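Chitinase (Thermococcus chitonophagus, PDB 5XSW) probably hydrolyses internal glycosidic links of chitin as an endochitinase and binds the polysaccharide, here holding chitin-type sugars in a pocket of its helical domain. Local coordinates at residues E56-V61 / D69-G74. Residues are numbered along the deposited sequence; the frame is centred on the assembly and turned at random.
Sequences EPVYNV and DLTWRG
Of the flat groups here, the peptide carbonyl of Asp69 faces Val58 and Pro57 across the contact, while the Asp69 carboxylate serves its own chain. In the plane of that carbonyl Val58 N donates to Asp69 O over 3.0 Å, while Pro57 CB packs against the same oxygen at 3.4 Å. The carboxylate is met from above its plane, 42° out of it, where Thr71 N gives Asp69 OD1 a 2.8 Å hydrogen bond and closes an Asx turn. Asp69 CG lies anti to its own N (chi1 177°), which turns the carboxylate forward, toward the amide of Thr71, just as strand 65-69 ends; aspartate suits the place because its short side chain sets an acceptor oxygen within reach of the amide two residues on. In the loop that follows, the ring of Trp72 has Arg73 CB over the centre of one face.

The return bond, Asp69 N to Val58 O, is shorter at 2.7 Å, its donor tilted 29° from the carbonyl plane. Together the two bonds make Val58 and Asp69 an antiparallel hydrogen-bonded pair in the hairpin of strands 58-62 and 65-69. Their side chains share one face, and there the beta-branched Val58 sends CG2 across Thr71 CG2, 3.9 Å away, the two side chains crossing at about a right angle. Pro57 CB meets Leu70 CD2 at 4.3 Å; the proline ring and the branched leucine side chain, both apolar, pack on Tyr51 of strand 45-51 in buried positions.

Asp69 OD1 also forms a salt bridge with Arg482 of the C-terminal helix 475-482, and Tyr478 bonds Thr71 O. The carboxylate thus ties the hairpin end to the helical domain, and its positive partner probably stabilises its ionised form.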
loop_
_atom_site.group_PDB
_atom_site.type_symbol
_atom_site.label_atom_id
_atom_site.label_comp_id
_atom_site.label_asym_id
_atom_site.label_seq_id
_atom_site.Cartn_x
_atom_site.Cartn_y
_atom_site.Cartn_z
ATOM N N GLU A 56 -26.020 -11.702 -15.753
ATOM C CA GLU A 56 -25.696 -11.032 -16.995
ATOM C C GLU A 56 -24.723 -9.882 -16.734
ATOM O O GLU A 56 -24.821 -9.192 -15.711
ATOM C CB GLU A 56 -26.971 -10.508 -17.671
ATOM C CG GLU A 56 -27.673 -9.360 -16.928
ATOM C CD GLU A 56 -29.029 -8.971 -17.539
ATOM O OE1 GLU A 56 -29.607 -7.938 -17.126
ATOM O OE2 GLU A 56 -29.516 -9.687 -18.439
ATOM N N PRO A 57 -23.798 -9.654 -17.674
ATOM C CA PRO A 57 -22.983 -8.448 -17.626
ATOM C C PRO A 57 -23.813 -7.230 -17.959
ATOM O O PRO A 57 -24.999 -7.338 -18.208
ATOM C CB PRO A 57 -21.912 -8.710 -18.697
ATOM C CG PRO A 57 -22.653 -9.564 -19.719
ATOM C CD PRO A 57 -23.491 -10.482 -18.860
ATOM N N VAL A 58 -23.180 -6.068 -17.939
ATOM C CA VAL A 58 -23.771 -4.824 -18.391
ATOM C C VAL A 58 -23.330 -4.603 -19.846
ATOM O O VAL A 58 -22.230 -5.026 -20.221
ATOM C CB VAL A 58 -23.304 -3.637 -17.500
ATOM C CG1 VAL A 58 -23.598 -2.291 -18.149
ATOM C CG2 VAL A 58 -23.919 -3.746 -16.114
ATOM N N TYR A 59 -24.156 -3.960 -20.669
ATOM C CA TYR A 59 -23.681 -3.615 -22.009
ATOM C C TYR A 59 -24.333 -2.368 -22.455
ATOM O O TYR A 59 -25.379 -1.981 -21.931
ATOM C CB TYR A 59 -23.936 -4.752 -23.018
ATOM C CG TYR A 59 -25.394 -4.989 -23.363
ATOM C CD1 TYR A 59 -26.021 -4.250 -24.364
ATOM C CD2 TYR A 59 -26.132 -5.983 -22.705
ATOM C CE1 TYR A 59 -27.378 -4.462 -24.681
ATOM C CE2 TYR A 59 -27.479 -6.208 -23.008
ATOM C CZ TYR A 59 -28.091 -5.442 -23.997
ATOM O OH TYR A 59 -29.413 -5.662 -24.317
ATOM N N ASN A 60 -23.716 -1.697 -23.406
ATOM C CA ASN A 60 -24.401 -0.582 -24.019
ATOM C C ASN A 60 -24.131 -0.594 -25.530
ATOM O O ASN A 60 -23.172 -1.224 -25.991
ATOM C CB ASN A 60 -23.990 0.739 -23.381
ATOM C CG ASN A 60 -22.754 1.321 -23.982
ATOM O OD1 ASN A 60 -22.809 2.000 -25.020
ATOM N ND2 ASN A 60 -21.610 1.091 -23.326
ATOM N N VAL A 61 -25.006 0.065 -26.284
ATOM C CA VAL A 61 -24.938 0.075 -27.750
ATOM C C VAL A 61 -24.725 1.485 -28.241
ATOM O O VAL A 61 -25.397 2.405 -27.826
ATOM C CB VAL A 61 -26.234 -0.496 -28.390
ATOM C CG1 VAL A 61 -26.155 -0.444 -29.947
ATOM C CG2 VAL A 61 -26.497 -1.907 -27.882
ATOM N N ASP A 69 -19.510 -4.776 -20.371
ATOM C CA ASP A 69 -18.781 -4.504 -19.108
ATOM C C ASP A 69 -19.012 -5.690 -18.165
ATOM O O ASP A 69 -20.142 -5.958 -17.799
ATOM C CB ASP A 69 -19.267 -3.173 -18.516
ATOM C CG ASP A 69 -18.611 -2.816 -17.148
ATOM O OD1 ASP A 69 -17.866 -3.619 -16.599
ATOM O OD2 ASP A 69 -18.899 -1.725 -16.640
ATOM N N LEU A 70 -17.946 -6.419 -17.813
ATOM C CA LEU A 70 -18.076 -7.616 -17.016
ATOM C C LEU A 70 -18.222 -7.316 -15.514
ATOM O O LEU A 70 -18.376 -8.245 -14.733
ATOM C CB LEU A 70 -16.876 -8.538 -17.228
ATOM C CG LEU A 70 -16.659 -9.029 -18.662
ATOM C CD1 LEU A 70 -15.322 -9.769 -18.777
ATOM C CD2 LEU A 70 -17.849 -9.969 -19.083
ATOM N N THR A 71 -18.173 -6.032 -15.167
ATOM C CA THR A 71 -18.305 -5.520 -13.786
ATOM C C THR A 71 -17.540 -6.401 -12.802
ATOM O O THR A 71 -16.317 -6.447 -12.856
ATOM C CB THR A 71 -19.825 -5.338 -13.355
ATOM O OG1 THR A 71 -20.488 -6.600 -13.247
ATOM C CG2 THR A 71 -20.546 -4.470 -14.350
ATOM N N TRP A 72 -18.219 -7.162 -11.954
ATOM C CA TRP A 72 -17.505 -7.895 -10.905
ATOM C C TRP A 72 -16.807 -9.078 -11.477
ATOM O O TRP A 72 -15.973 -9.690 -10.833
ATOM C CB TRP A 72 -18.480 -8.315 -9.797
ATOM C CG TRP A 72 -19.443 -9.381 -10.221
ATOM C CD1 TRP A 72 -20.701 -9.208 -10.779
ATOM C CD2 TRP A 72 -19.236 -10.797 -10.125
ATOM N NE1 TRP A 72 -21.274 -10.450 -11.036
ATOM C CE2 TRP A 72 -20.394 -11.433 -10.648
ATOM C CE3 TRP A 72 -18.171 -11.591 -9.679
ATOM C CZ2 TRP A 72 -20.513 -12.820 -10.715
ATOM C CZ3 TRP A 72 -18.291 -12.967 -9.746
ATOM C CH2 TRP A 72 -19.455 -13.570 -10.256
ATOM N N ARG A 73 -17.089 -9.406 -12.729
ATOM C CA ARG A 73 -16.462 -10.616 -13.285
ATOM C C ARG A 73 -15.294 -10.352 -14.273
ATOM O O ARG A 73 -14.872 -11.251 -15.037
ATOM C CB ARG A 73 -17.565 -11.451 -13.955
ATOM C CG ARG A 73 -17.524 -12.861 -13.600
ATOM C CD ARG A 73 -18.841 -13.588 -13.950
ATOM N NE ARG A 73 -18.509 -14.997 -14.098
ATOM C CZ ARG A 73 -19.356 -15.941 -14.481
ATOM N NH1 ARG A 73 -18.924 -17.180 -14.571
ATOM N NH2 ARG A 73 -20.617 -15.632 -14.774
ATOM N N GLY A 74 -14.730 -9.146 -14.225
ATOM C CA GLY A 74 -13.695 -8.768 -15.164
ATOM C C GLY A 74 -12.279 -9.240 -14.875
ATOM O O GLY A 74 -11.350 -8.919 -15.649
#